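PDB 1LRZ: aminoacyltransferase FemA from Staphylococcus aureus, which adds glycines 2 and 3 of the pentaglycine interpeptide bridge of the cell-wall peptidoglycan, taking them from glycyl-tRNA(Gly). Local coordinates for residues V27-L32 with A55-A60; H41-K46 with N91-Y96; N189-R194 with S342-W347; L201-S206 with V238-I243. All blocks are in the same frame, centred on the assembly; numbering follows the deposited sequence.

Contact 1: V27-L32 with A55-A60; sequences VGHYEL and ACLLTA
L57, in the middle of strand 52-63, reaches out to H29 and Y30 and so joins helix 27-35 to one face of a seven-stranded mixed sheet, in a protein whose family belongs to the acetyltransferase clan. Along the strand, C56 and, two residues on, L58 pair by their backbones with V43 and H41 of the adjacent strand 39-46, and neither side chain reaches the helix. L57, between them, makes the contact by a single methyl. Its chain is fully extended, with CG anti to the backbone N (chi1 176°) and CD1 anti to CA, which sends CD1 straight out from the sheet. CD1 ends 3.6 Å from Y30 CA and 3.8 Å from Y30 CB, so it rests on the helix backbone where the tyrosine side chain begins. The Y30 side chain goes on to touch T40 and L42 of strand 39-46. T59 returns to the face of L57, and its OG1 is hydrogen-bonded to OD1 of N73 on strand 67-78, a residue that also touches L57 and H29. The imidazole of H29 crosses the leucine at about a right angle and presents its edge: ND1 lies 4.0 Å from L57 CD1, which sits in the ring plane.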
loop_
_atom_site.group_PDB
_atom_site.type_symbol
_atom_site.label_atom_id
_atom_site.label_comp_id
_atom_site.label_asym_id
_atom_site.label_seq_id
_atom_site.Cartn_x
_atom_site.Cartn_y
_atom_site.Cartn_z
ATOM N N VAL A 27 9.913 10.080 10.837
ATOM C CA VAL A 27 11.004 9.907 11.784
ATOM C C VAL A 27 11.536 8.480 11.684
ATOM O O VAL A 27 12.751 8.252 11.741
ATOM C CB VAL A 27 10.518 10.198 13.210
ATOM C CG1 VAL A 27 11.588 9.818 14.226
ATOM C CG2 VAL A 27 10.180 11.668 13.323
ATOM N N GLY A 28 10.627 7.521 11.514
ATOM C CA GLY A 28 11.045 6.136 11.387
ATOM C C GLY A 28 11.954 5.926 10.180
ATOM O O GLY A 28 12.920 5.163 10.250
ATOM N N HIS A 29 11.665 6.594 9.065
ATOM C CA HIS A 29 12.512 6.427 7.882
ATOM C C HIS A 29 13.853 7.122 8.126
ATOM O O HIS A 29 14.895 6.640 7.678
ATOM C CB HIS A 29 11.838 6.999 6.630
ATOM C CG HIS A 29 12.495 6.582 5.352
ATOM N ND1 HIS A 29 13.204 7.454 4.552
ATOM C CD2 HIS A 29 12.549 5.379 4.732
ATOM C CE1 HIS A 29 13.659 6.809 3.494
ATOM N NE2 HIS A 29 13.277 5.548 3.580
ATOM N N TYR A 30 13.811 8.242 8.849
ATOM C CA TYR A 30 15.012 9.005 9.198
ATOM C C TYR A 30 15.957 8.114 9.999
ATOM O O TYR A 30 17.156 8.032 9.708
ATOM C CB TYR A 30 14.633 10.219 10.052
ATOM C CG TYR A 30 15.804 10.966 10.668
ATOM C CD1 TYR A 30 16.737 11.624 9.869
ATOM C CD2 TYR A 30 15.944 11.058 12.055
ATOM C CE1 TYR A 30 17.783 12.362 10.428
ATOM C CE2 TYR A 30 16.988 11.800 12.633
ATOM C CZ TYR A 30 17.902 12.449 11.810
ATOM O OH TYR A 30 18.925 13.193 12.363
ATOM N N GLU A 31 15.403 7.451 11.012
ATOM C CA GLU A 31 16.189 6.568 11.864
ATOM C C GLU A 31 16.682 5.354 11.086
ATOM O O GLU A 31 17.788 4.865 11.320
ATOM C CB GLU A 31 15.365 6.149 13.079
ATOM C CG GLU A 31 14.895 7.344 13.884
ATOM C CD GLU A 31 14.324 6.968 15.232
ATOM O OE1 GLU A 31 13.934 5.795 15.401
ATOM O OE2 GLU A 31 14.252 7.845 16.121
ATOM N N LEU A 32 15.866 4.881 10.150
ATOM C CA LEU A 32 16.246 3.746 9.322
ATOM C C LEU A 32 17.488 4.098 8.495
ATOM O O LEU A 32 18.490 3.382 8.522
ATOM C CB LEU A 32 15.109 3.366 8.371
ATOM C CG LEU A 32 15.488 2.313 7.326
ATOM C CD1 LEU A 32 16.001 1.065 8.018
ATOM C CD2 LEU A 32 14.282 1.975 6.477
ATOM N N ALA A 55 9.073 20.862 4.990
ATOM C CA ALA A 55 10.089 19.948 5.495
ATOM C C ALA A 55 10.513 18.928 4.450
ATOM O O ALA A 55 9.784 18.648 3.495
ATOM C CB ALA A 55 9.553 19.211 6.732
ATOM N N CYS A 56 11.697 18.362 4.639
ATOM C CA CYS A 56 12.166 17.334 3.738
ATOM C C CYS A 56 13.303 16.559 4.342
ATOM O O CYS A 56 14.247 17.129 4.912
ATOM C CB CYS A 56 12.620 17.914 2.402
ATOM S SG CYS A 56 12.769 16.652 1.096
ATOM N N LEU A 57 13.183 15.244 4.245
ATOM C CA LEU A 57 14.223 14.362 4.713
ATOM C C LEU A 57 15.077 14.152 3.461
ATOM O O LEU A 57 14.560 13.830 2.389
ATOM C CB LEU A 57 13.618 13.049 5.204
ATOM C CG LEU A 57 14.580 11.947 5.644
ATOM C CD1 LEU A 57 13.795 10.902 6.432
ATOM C CD2 LEU A 57 15.238 11.303 4.433
ATOM N N LEU A 58 16.375 14.377 3.592
ATOM C CA LEU A 58 17.302 14.219 2.475
ATOM C C LEU A 58 18.350 13.196 2.855
ATOM O O LEU A 58 18.737 13.108 4.023
ATOM C CB LEU A 58 18.030 15.537 2.188
ATOM C CG LEU A 58 17.255 16.839 1.943
ATOM C CD1 LEU A 58 18.238 18.016 2.000
ATOM C CD2 LEU A 58 16.553 16.779 0.603
ATOM N N THR A 59 18.791 12.409 1.880
ATOM C CA THR A 59 19.854 11.449 2.119
ATOM C C THR A 59 20.943 11.781 1.106
ATOM O O THR A 59 20.663 12.247 0.001
ATOM C CB THR A 59 19.405 9.978 1.936
ATOM O OG1 THR A 59 18.684 9.840 0.705
ATOM C CG2 THR A 59 18.550 9.526 3.128
ATOM N N ALA A 60 22.189 11.560 1.496
ATOM C CA ALA A 60 23.312 11.858 0.623
ATOM C C ALA A 60 24.250 10.670 0.574
ATOM O O ALA A 60 24.477 10.003 1.581
ATOM C CB ALA A 60 24.046 13.095 1.129
#

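Contact 2: H41-K46 with N91-Y96; sequences HLVGIK and NELSKY
V43 lies over one face of the Y96 ring and forms the centre of this buried meeting of strand 39-46 with helix 83-98. The two branches of the valine divide the work. CG1, anti to the carbonyl carbon, makes a CH-pi contact, 3.8 Å from the ring centroid and 21° off the normal; it is offset toward the CZ-CE2 side of the rim, with CZ of Y96 3.6 Å from V43 CG1. CG2 takes the crowded position between backbone N and carbonyl carbon and looks to L93 instead, where L93 CD1 stands 4.4 Å from V43 CG2. Y96 reaches the strand because its CG is anti to the backbone N (chi1 -178°), which throws the ring away from the helix and brings one face of it under V43 CG1. Next to it is the imidazole of H41, its plane perpendicular to the phenol plane and the two centroids 5.7 Å apart, an oblique pair. H41 also meets F70 and H100 edge-to-face, and H100 touches the Y96 ring in turn, so four rings gather at this end of the contact. On the helix, K95 NZ forms a salt bridge with E92 OE2 at 3.1 Å, approaching from above the carboxylate plane. The axes of the two segments come within 10.0 Å, their directions at 141°. L93 also touches L58, so the helix packs on two adjacent strands: a helix laid on a mainly antiparallel sheet, consistent with the acetyltransferase-like fold to which the FemAB family is assigned.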
loop_
_atom_site.group_PDB
_atom_site.type_symbol
_atom_site.label_atom_id
_atom_site.label_comp_id
_atom_site.label_asym_id
_atom_site.label_seq_id
_atom_site.Cartn_x
_atom_site.Cartn_y
_atom_site.Cartn_z
ATOM N N HIS A 41 19.829 14.271 6.290
ATOM C CA HIS A 41 19.511 15.647 6.669
ATOM C C HIS A 41 18.011 15.881 6.809
ATOM O O HIS A 41 17.201 15.322 6.051
ATOM C CB HIS A 41 20.013 16.641 5.622
ATOM C CG HIS A 41 21.495 16.630 5.412
ATOM N ND1 HIS A 41 22.175 15.524 4.946
ATOM C CD2 HIS A 41 22.413 17.619 5.515
ATOM C CE1 HIS A 41 23.446 15.836 4.763
ATOM N NE2 HIS A 41 23.616 17.102 5.099
ATOM N N LEU A 42 17.652 16.714 7.782
ATOM C CA LEU A 42 16.263 17.094 7.992
ATOM C C LEU A 42 16.252 18.608 7.834
ATOM O O LEU A 42 16.770 19.337 8.690
ATOM C CB LEU A 42 15.778 16.704 9.390
ATOM C CG LEU A 42 15.714 15.207 9.722
ATOM C CD1 LEU A 42 15.189 15.040 11.146
ATOM C CD2 LEU A 42 14.818 14.485 8.728
ATOM N N VAL A 43 15.690 19.076 6.724
ATOM C CA VAL A 43 15.629 20.502 6.448
ATOM C C VAL A 43 14.176 20.954 6.335
ATOM O O VAL A 43 13.264 20.126 6.231
ATOM C CB VAL A 43 16.403 20.851 5.137
ATOM C CG1 VAL A 43 17.863 20.417 5.263
ATOM C CG2 VAL A 43 15.754 20.171 3.934
ATOM N N GLY A 44 13.960 22.265 6.382
ATOM C CA GLY A 44 12.617 22.787 6.271
ATOM C C GLY A 44 12.602 24.300 6.338
ATOM O O GLY A 44 13.647 24.951 6.274
ATOM N N ILE A 45 11.406 24.858 6.457
ATOM C CA ILE A 45 11.236 26.297 6.560
ATOM C C ILE A 45 10.364 26.559 7.772
ATOM O O ILE A 45 9.410 25.821 8.039
ATOM C CB ILE A 45 10.519 26.890 5.317
ATOM C CG1 ILE A 45 11.362 26.680 4.061
ATOM C CG2 ILE A 45 10.247 28.381 5.529
ATOM C CD1 ILE A 45 10.631 27.005 2.782
ATOM N N LYS A 46 10.712 27.596 8.521
ATOM C CA LYS A 46 9.933 27.992 9.679
ATOM C C LYS A 46 9.505 29.421 9.430
ATOM O O LYS A 46 10.224 30.178 8.775
ATOM C CB LYS A 46 10.767 27.933 10.946
ATOM C CG LYS A 46 11.002 26.535 11.486
ATOM C CD LYS A 46 11.706 26.629 12.819
ATOM C CE LYS A 46 11.817 25.292 13.485
ATOM N NZ LYS A 46 12.212 25.478 14.899
ATOM N N ASN A 91 14.876 26.963 -4.008
ATOM C CA ASN A 91 16.031 27.817 -4.221
ATOM C C ASN A 91 16.949 27.654 -3.003
ATOM O O ASN A 91 18.162 27.505 -3.141
ATOM C CB ASN A 91 15.577 29.267 -4.355
ATOM C CG ASN A 91 16.590 30.129 -5.065
ATOM O OD1 ASN A 91 17.019 29.808 -6.169
ATOM N ND2 ASN A 91 16.975 31.234 -4.440
ATOM N N GLU A 92 16.369 27.651 -1.808
ATOM C CA GLU A 92 17.173 27.504 -0.606
ATOM C C GLU A 92 17.725 26.090 -0.469
ATOM O O GLU A 92 18.786 25.894 0.123
ATOM C CB GLU A 92 16.354 27.872 0.630
ATOM C CG GLU A 92 15.922 29.338 0.692
ATOM C CD GLU A 92 17.080 30.282 0.963
ATOM O OE1 GLU A 92 17.899 29.973 1.857
ATOM O OE2 GLU A 92 17.166 31.336 0.296
ATOM N N LEU A 93 17.017 25.102 -1.014
ATOM C CA LEU A 93 17.486 23.719 -0.934
ATOM C C LEU A 93 18.756 23.594 -1.785
ATOM O O LEU A 93 19.698 22.886 -1.419
ATOM C CB LEU A 93 16.414 22.752 -1.446
ATOM C CG LEU A 93 16.804 21.273 -1.524
ATOM C CD1 LEU A 93 17.232 20.751 -0.150
ATOM C CD2 LEU A 93 15.608 20.479 -2.036
ATOM N N SER A 94 18.761 24.290 -2.917
ATOM C CA SER A 94 19.903 24.292 -3.816
ATOM C C SER A 94 21.107 24.883 -3.082
ATOM O O SER A 94 22.192 24.303 -3.099
ATOM C CB SER A 94 19.600 25.129 -5.062
ATOM O OG SER A 94 18.574 24.531 -5.836
ATOM N N LYS A 95 20.906 26.031 -2.433
ATOM C CA LYS A 95 21.978 26.690 -1.685
ATOM C C LYS A 95 22.462 25.778 -0.568
ATOM O O LYS A 95 23.659 25.686 -0.280
ATOM C CB LYS A 95 21.482 27.991 -1.063
ATOM C CG LYS A 95 20.998 29.037 -2.044
ATOM C CD LYS A 95 20.546 30.287 -1.293
ATOM C CE LYS A 95 19.909 31.301 -2.230
ATOM N NZ LYS A 95 19.411 32.493 -1.482
ATOM N N TYR A 96 21.513 25.108 0.071
ATOM C CA TYR A 96 21.832 24.204 1.160
ATOM C C TYR A 96 22.724 23.054 0.689
ATOM O O TYR A 96 23.773 22.795 1.284
ATOM C CB TYR A 96 20.549 23.626 1.770
ATOM C CG TYR A 96 20.812 22.718 2.939
ATOM C CD1 TYR A 96 21.023 23.242 4.221
ATOM C CD2 TYR A 96 20.886 21.338 2.766
ATOM C CE1 TYR A 96 21.301 22.405 5.305
ATOM C CE2 TYR A 96 21.162 20.496 3.831
ATOM C CZ TYR A 96 21.368 21.036 5.097
ATOM O OH TYR A 96 21.641 20.204 6.156
#

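Contact 3: N189-R194 with S342-W347; sequences NGVKVR and SYAVQW
V191 and V193 point the same way, toward the methyl of A344, and K192 between them points away: an extended chain laid against a helix with every second side chain inward. The valines meet the alanine by different branches. From V191 it is CG1, anti to the backbone N (chi1 171°), that comes to 3.9 Å from A344 CB. V193 has nearly the same rotamer but uses its other methyl, CG2, which is 4.1 Å from A344 CB and 4.0 Å from A344 O, touching both the side chain and the helix backbone. The two valine methyls reach A344 CB from directions roughly at a right angle. The backbones come closest at V193 and V345, whose CA atoms are 6.9 Å apart. Before the valines, the chain is bent by an Asx turn, in which N189 OD1 accepts from V191 N at 3.2 Å; the donor lies well above the carbonyl plane. G190 fills the bend with a positive phi of 91°. The other end of that amide, N189 ND2, is hydrogen-bonded to F339 O just ahead of helix 341-355, a second tie between the two parts. K192, turned outward, forms a salt bridge with E247 of helix 245-272. Strand 192-195 is an outermost strand of the nine-stranded mixed sheet, paired with strand 236-244, and helix 341-355 lies along the face of that sheet, where V345 continues the packing onto A241, S314 and F318.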
loop_
_atom_site.group_PDB
_atom_site.type_symbol
_atom_site.label_atom_id
_atom_site.label_comp_id
_atom_site.label_asym_id
_atom_site.label_seq_id
_atom_site.Cartn_x
_atom_site.Cartn_y
_atom_site.Cartn_z
ATOM N N ASN A 189 -15.804 -17.725 5.431
ATOM C CA ASN A 189 -15.341 -18.997 4.871
ATOM C C ASN A 189 -14.231 -19.667 5.684
ATOM O O ASN A 189 -13.551 -20.568 5.181
ATOM C CB ASN A 189 -14.871 -18.807 3.420
ATOM C CG ASN A 189 -13.489 -18.171 3.328
ATOM O OD1 ASN A 189 -13.066 -17.437 4.228
ATOM N ND2 ASN A 189 -12.786 -18.441 2.233
ATOM N N GLY A 190 -14.039 -19.224 6.928
ATOM C CA GLY A 190 -13.014 -19.821 7.773
ATOM C C GLY A 190 -11.622 -19.200 7.730
ATOM O O GLY A 190 -10.732 -19.628 8.463
ATOM N N VAL A 191 -11.419 -18.201 6.876
ATOM C CA VAL A 191 -10.120 -17.543 6.785
ATOM C C VAL A 191 -9.989 -16.484 7.875
ATOM O O VAL A 191 -10.946 -15.760 8.155
ATOM C CB VAL A 191 -9.933 -16.857 5.413
ATOM C CG1 VAL A 191 -8.658 -15.998 5.424
ATOM C CG2 VAL A 191 -9.850 -17.926 4.309
ATOM N N LYS A 192 -8.808 -16.403 8.487
ATOM C CA LYS A 192 -8.545 -15.414 9.534
ATOM C C LYS A 192 -7.321 -14.570 9.182
ATOM O O LYS A 192 -6.532 -14.939 8.310
ATOM C CB LYS A 192 -8.338 -16.111 10.886
ATOM C CG LYS A 192 -9.593 -16.830 11.356
ATOM C CD LYS A 192 -9.420 -17.620 12.650
ATOM C CE LYS A 192 -10.754 -18.292 13.012
ATOM N NZ LYS A 192 -10.719 -19.138 14.236
ATOM N N VAL A 193 -7.171 -13.433 9.851
ATOM C CA VAL A 193 -6.031 -12.562 9.597
ATOM C C VAL A 193 -5.344 -12.193 10.909
ATOM O O VAL A 193 -6.001 -11.795 11.876
ATOM C CB VAL A 193 -6.472 -11.260 8.872
ATOM C CG1 VAL A 193 -5.300 -10.273 8.769
ATOM C CG2 VAL A 193 -6.999 -11.596 7.487
ATOM N N ARG A 194 -4.028 -12.366 10.949
ATOM C CA ARG A 194 -3.252 -12.004 12.124
ATOM C C ARG A 194 -2.080 -11.178 11.635
ATOM O O ARG A 194 -1.769 -11.175 10.436
ATOM C CB ARG A 194 -2.753 -13.241 12.886
ATOM C CG ARG A 194 -1.718 -14.118 12.183
ATOM C CD ARG A 194 -1.600 -15.440 12.952
ATOM N NE ARG A 194 -0.653 -16.394 12.385
ATOM C CZ ARG A 194 0.661 -16.323 12.550
ATOM N NH1 ARG A 194 1.453 -17.233 11.997
ATOM N NH2 ARG A 194 1.184 -15.342 13.273
ATOM N N SER A 342 -6.335 -13.245 -0.456
ATOM C CA SER A 342 -5.975 -11.930 -0.964
ATOM C C SER A 342 -7.015 -10.874 -0.583
ATOM O O SER A 342 -6.682 -9.748 -0.195
ATOM C CB SER A 342 -5.863 -11.994 -2.488
ATOM O OG SER A 342 -5.355 -10.770 -2.983
ATOM N N TYR A 343 -8.282 -11.248 -0.730
ATOM C CA TYR A 343 -9.390 -10.372 -0.419
ATOM C C TYR A 343 -9.492 -10.126 1.082
ATOM O O TYR A 343 -9.897 -9.040 1.510
ATOM C CB TYR A 343 -10.681 -10.988 -0.959
ATOM C CG TYR A 343 -10.693 -11.054 -2.471
ATOM C CD1 TYR A 343 -11.051 -9.939 -3.224
ATOM C CD2 TYR A 343 -10.308 -12.215 -3.151
ATOM C CE1 TYR A 343 -11.030 -9.964 -4.612
ATOM C CE2 TYR A 343 -10.283 -12.251 -4.562
ATOM C CZ TYR A 343 -10.651 -11.116 -5.277
ATOM O OH TYR A 343 -10.675 -11.113 -6.652
ATOM N N ALA A 344 -9.122 -11.129 1.875
ATOM C CA ALA A 344 -9.161 -11.021 3.340
ATOM C C ALA A 344 -8.118 -10.007 3.792
ATOM O O ALA A 344 -8.400 -9.140 4.625
ATOM C CB ALA A 344 -8.881 -12.394 3.985
ATOM N N VAL A 345 -6.911 -10.110 3.238
ATOM C CA VAL A 345 -5.840 -9.176 3.578
ATOM C C VAL A 345 -6.241 -7.732 3.236
ATOM O O VAL A 345 -6.114 -6.835 4.069
ATOM C CB VAL A 345 -4.529 -9.525 2.827
ATOM C CG1 VAL A 345 -3.491 -8.403 3.027
ATOM C CG2 VAL A 345 -3.959 -10.843 3.364
ATOM N N GLN A 346 -6.729 -7.508 2.018
ATOM C CA GLN A 346 -7.128 -6.163 1.616
ATOM C C GLN A 346 -8.278 -5.649 2.489
ATOM O O GLN A 346 -8.266 -4.493 2.924
ATOM C CB GLN A 346 -7.562 -6.133 0.142
ATOM C CG GLN A 346 -6.440 -6.414 -0.893
ATOM C CD GLN A 346 -5.247 -5.488 -0.721
ATOM O OE1 GLN A 346 -5.400 -4.273 -0.547
ATOM N NE2 GLN A 346 -4.053 -6.052 -0.789
ATOM N N TRP A 347 -9.267 -6.500 2.757
ATOM C CA TRP A 347 -10.403 -6.051 3.554
ATOM C C TRP A 347 -9.994 -5.641 4.965
ATOM O O TRP A 347 -10.534 -4.680 5.523
ATOM C CB TRP A 347 -11.482 -7.132 3.618
ATOM C CG TRP A 347 -12.782 -6.638 4.188
ATOM C CD1 TRP A 347 -13.471 -7.174 5.241
ATOM C CD2 TRP A 347 -13.568 -5.530 3.718
ATOM N NE1 TRP A 347 -14.628 -6.468 5.458
ATOM C CE2 TRP A 347 -14.712 -5.454 4.546
ATOM C CE3 TRP A 347 -13.406 -4.588 2.695
ATOM C CZ2 TRP A 347 -15.706 -4.482 4.360
ATOM C CZ3 TRP A 347 -14.392 -3.622 2.512
ATOM C CH2 TRP A 347 -15.525 -3.573 3.350
#

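Contact 4: L201-S206 with V238-I243; sequences LPIFRS and VPLAYI
F204 meets V238 from the first atom of its side chain. F204 CB is 3.9 Å from V238 CG1. One bond further out, CG of F204 is 4.1 Å from the same methyl, and CD1 of the ring keeps that spacing, so V238 CG1 is nestled at the root of the phenyl group, in an oblique position. The two side chains cross at about a right angle. With chi1 at 161°, CG opposite the backbone N, the ring continues past V238 to other aromatics: Y225 of helix 222-232 edge-to-face and F317 of strand 310-320. One residue earlier, I203 CG2 reaches L240. This methyl faces the fork of the leucine, 4.0 Å from L240 CD1 and at nearly equal distance from CD2, and these two side chains also cross at about a right angle. V238 and L240, two residues apart, both point toward the helix, and I203 and F204 meet them in reverse order. The other arm of the isoleucine turns toward R194, while L196, in the loop after strand 192-195, adds further apolar surface, touching I203, V238 and L240. The backbones stay well apart, F204 CA and L240 CA being 7.4 Å from each other at the nearest pairing. Across the two segments themselves no hydrogen bond or salt bridge forms: methyls, a methylene and a phenyl meet at van der Waals distance, consistent with a join held by dispersion and the burial of apolar surface.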
loop_
_atom_site.group_PDB
_atom_site.type_symbol
_atom_site.label_atom_id
_atom_site.label_comp_id
_atom_site.label_asym_id
_atom_site.label_seq_id
_atom_site.Cartn_x
_atom_site.Cartn_y
_atom_site.Cartn_z
ATOM N N LEU A 201 8.584 -13.156 10.012
ATOM C CA LEU A 201 8.754 -12.469 8.742
ATOM C C LEU A 201 8.989 -13.451 7.590
ATOM O O LEU A 201 8.592 -13.188 6.456
ATOM C CB LEU A 201 9.898 -11.453 8.844
ATOM C CG LEU A 201 9.947 -10.358 7.771
ATOM C CD1 LEU A 201 8.573 -9.717 7.592
ATOM C CD2 LEU A 201 10.979 -9.319 8.176
ATOM N N PRO A 202 9.638 -14.597 7.861
ATOM C CA PRO A 202 9.852 -15.540 6.755
ATOM C C PRO A 202 8.557 -16.100 6.146
ATOM O O PRO A 202 8.551 -16.518 4.983
ATOM C CB PRO A 202 10.744 -16.623 7.375
ATOM C CG PRO A 202 10.492 -16.496 8.862
ATOM C CD PRO A 202 10.397 -15.005 9.056
ATOM N N ILE A 203 7.472 -16.118 6.925
ATOM C CA ILE A 203 6.192 -16.590 6.405
ATOM C C ILE A 203 5.785 -15.623 5.296
ATOM O O ILE A 203 5.369 -16.040 4.215
ATOM C CB ILE A 203 5.069 -16.580 7.472
ATOM C CG1 ILE A 203 5.396 -17.555 8.603
ATOM C CG2 ILE A 203 3.737 -16.958 6.822
ATOM C CD1 ILE A 203 4.301 -17.650 9.654
ATOM N N PHE A 204 5.904 -14.326 5.574
ATOM C CA PHE A 204 5.566 -13.295 4.591
ATOM C C PHE A 204 6.486 -13.445 3.384
ATOM O O PHE A 204 6.048 -13.377 2.234
ATOM C CB PHE A 204 5.754 -11.896 5.195
ATOM C CG PHE A 204 5.864 -10.805 4.165
ATOM C CD1 PHE A 204 4.736 -10.366 3.471
ATOM C CD2 PHE A 204 7.109 -10.249 3.855
ATOM C CE1 PHE A 204 4.845 -9.388 2.473
ATOM C CE2 PHE A 204 7.234 -9.271 2.861
ATOM C CZ PHE A 204 6.098 -8.837 2.166
ATOM N N ARG A 205 7.767 -13.653 3.665
ATOM C CA ARG A 205 8.781 -13.814 2.631
ATOM C C ARG A 205 8.489 -14.975 1.688
ATOM O O ARG A 205 8.827 -14.918 0.506
ATOM C CB ARG A 205 10.148 -14.019 3.282
ATOM C CG ARG A 205 10.612 -12.832 4.110
ATOM C CD ARG A 205 11.768 -12.117 3.433
ATOM N NE ARG A 205 11.442 -11.725 2.068
ATOM C CZ ARG A 205 12.334 -11.294 1.179
ATOM N NH1 ARG A 205 13.614 -11.205 1.502
ATOM N NH2 ARG A 205 11.949 -10.914 -0.032
ATOM N N SER A 206 7.857 -16.022 2.207
ATOM C CA SER A 206 7.540 -17.185 1.384
ATOM C C SER A 206 6.604 -16.824 0.230
ATOM O O SER A 206 6.624 -17.479 -0.810
ATOM C CB SER A 206 6.892 -18.285 2.227
ATOM O OG SER A 206 5.548 -17.950 2.541
ATOM N N VAL A 238 2.006 -6.289 9.027
ATOM C CA VAL A 238 2.179 -7.410 8.110
ATOM C C VAL A 238 1.035 -8.407 8.278
ATOM O O VAL A 238 1.201 -9.463 8.895
ATOM C CB VAL A 238 3.520 -8.154 8.382
ATOM C CG1 VAL A 238 3.741 -9.262 7.342
ATOM C CG2 VAL A 238 4.685 -7.165 8.357
ATOM N N PRO A 239 -0.149 -8.076 7.744
ATOM C CA PRO A 239 -1.264 -9.013 7.888
ATOM C C PRO A 239 -1.043 -10.308 7.104
ATOM O O PRO A 239 -0.520 -10.292 5.990
ATOM C CB PRO A 239 -2.456 -8.218 7.364
ATOM C CG PRO A 239 -1.825 -7.301 6.321
ATOM C CD PRO A 239 -0.558 -6.858 7.013
ATOM N N LEU A 240 -1.432 -11.422 7.714
ATOM C CA LEU A 240 -1.339 -12.744 7.108
ATOM C C LEU A 240 -2.732 -13.381 7.155
ATOM O O LEU A 240 -3.339 -13.482 8.227
ATOM C CB LEU A 240 -0.363 -13.652 7.882
ATOM C CG LEU A 240 -0.526 -15.149 7.519
ATOM C CD1 LEU A 240 0.075 -15.402 6.133
ATOM C CD2 LEU A 240 0.131 -16.059 8.562
ATOM N N ALA A 241 -3.245 -13.781 5.995
ATOM C CA ALA A 241 -4.537 -14.452 5.932
ATOM C C ALA A 241 -4.142 -15.914 6.071
ATOM O O ALA A 241 -3.162 -16.359 5.449
ATOM C CB ALA A 241 -5.204 -14.209 4.574
ATOM N N TYR A 242 -4.893 -16.664 6.869
ATOM C CA TYR A 242 -4.551 -18.059 7.093
ATOM C C TYR A 242 -5.742 -18.869 7.591
ATOM O O TYR A 242 -6.794 -18.326 7.930
ATOM C CB TYR A 242 -3.450 -18.133 8.142
ATOM C CG TYR A 242 -3.958 -17.729 9.507
ATOM C CD1 TYR A 242 -4.451 -18.686 10.400
ATOM C CD2 TYR A 242 -4.028 -16.380 9.876
ATOM C CE1 TYR A 242 -5.003 -18.316 11.626
ATOM C CE2 TYR A 242 -4.583 -15.996 11.099
ATOM C CZ TYR A 242 -5.068 -16.971 11.969
ATOM O OH TYR A 242 -5.619 -16.604 13.177
ATOM N N ILE A 243 -5.554 -20.178 7.644
ATOM C CA ILE A 243 -6.586 -21.063 8.143
ATOM C C ILE A 243 -5.974 -21.878 9.271
ATOM O O ILE A 243 -4.889 -22.435 9.111
ATOM C CB ILE A 243 -7.066 -22.053 7.070
ATOM C CG1 ILE A 243 -7.721 -21.299 5.907
ATOM C CG2 ILE A 243 -8.036 -23.056 7.698
ATOM C CD1 ILE A 243 -8.133 -22.201 4.748
#

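Overall arrangement
The four contacts fall into two pairs along an elongated chain. Contacts 1 and 2, their centres 13 Å apart, share the seven-stranded sheet: strands 39-46 and 52-63 are neighbours in it, and helices 27-35 and 83-98 pack on its opposite faces. Their segments alternate along the sequence. Contacts 3 and 4, 11 Å apart, share the nine-stranded sheet through paired strands 192-195 and 236-244, with contact 4 nested within the chain span closed by contact 3. The pairs follow in series. Helix 222-232 touches both contact 1 and contact 4, spanning the gap of about 12 Å between their nearest atoms. Two sheets so joined are consistent with the paired acetyltransferase-like units of FemABX proteins.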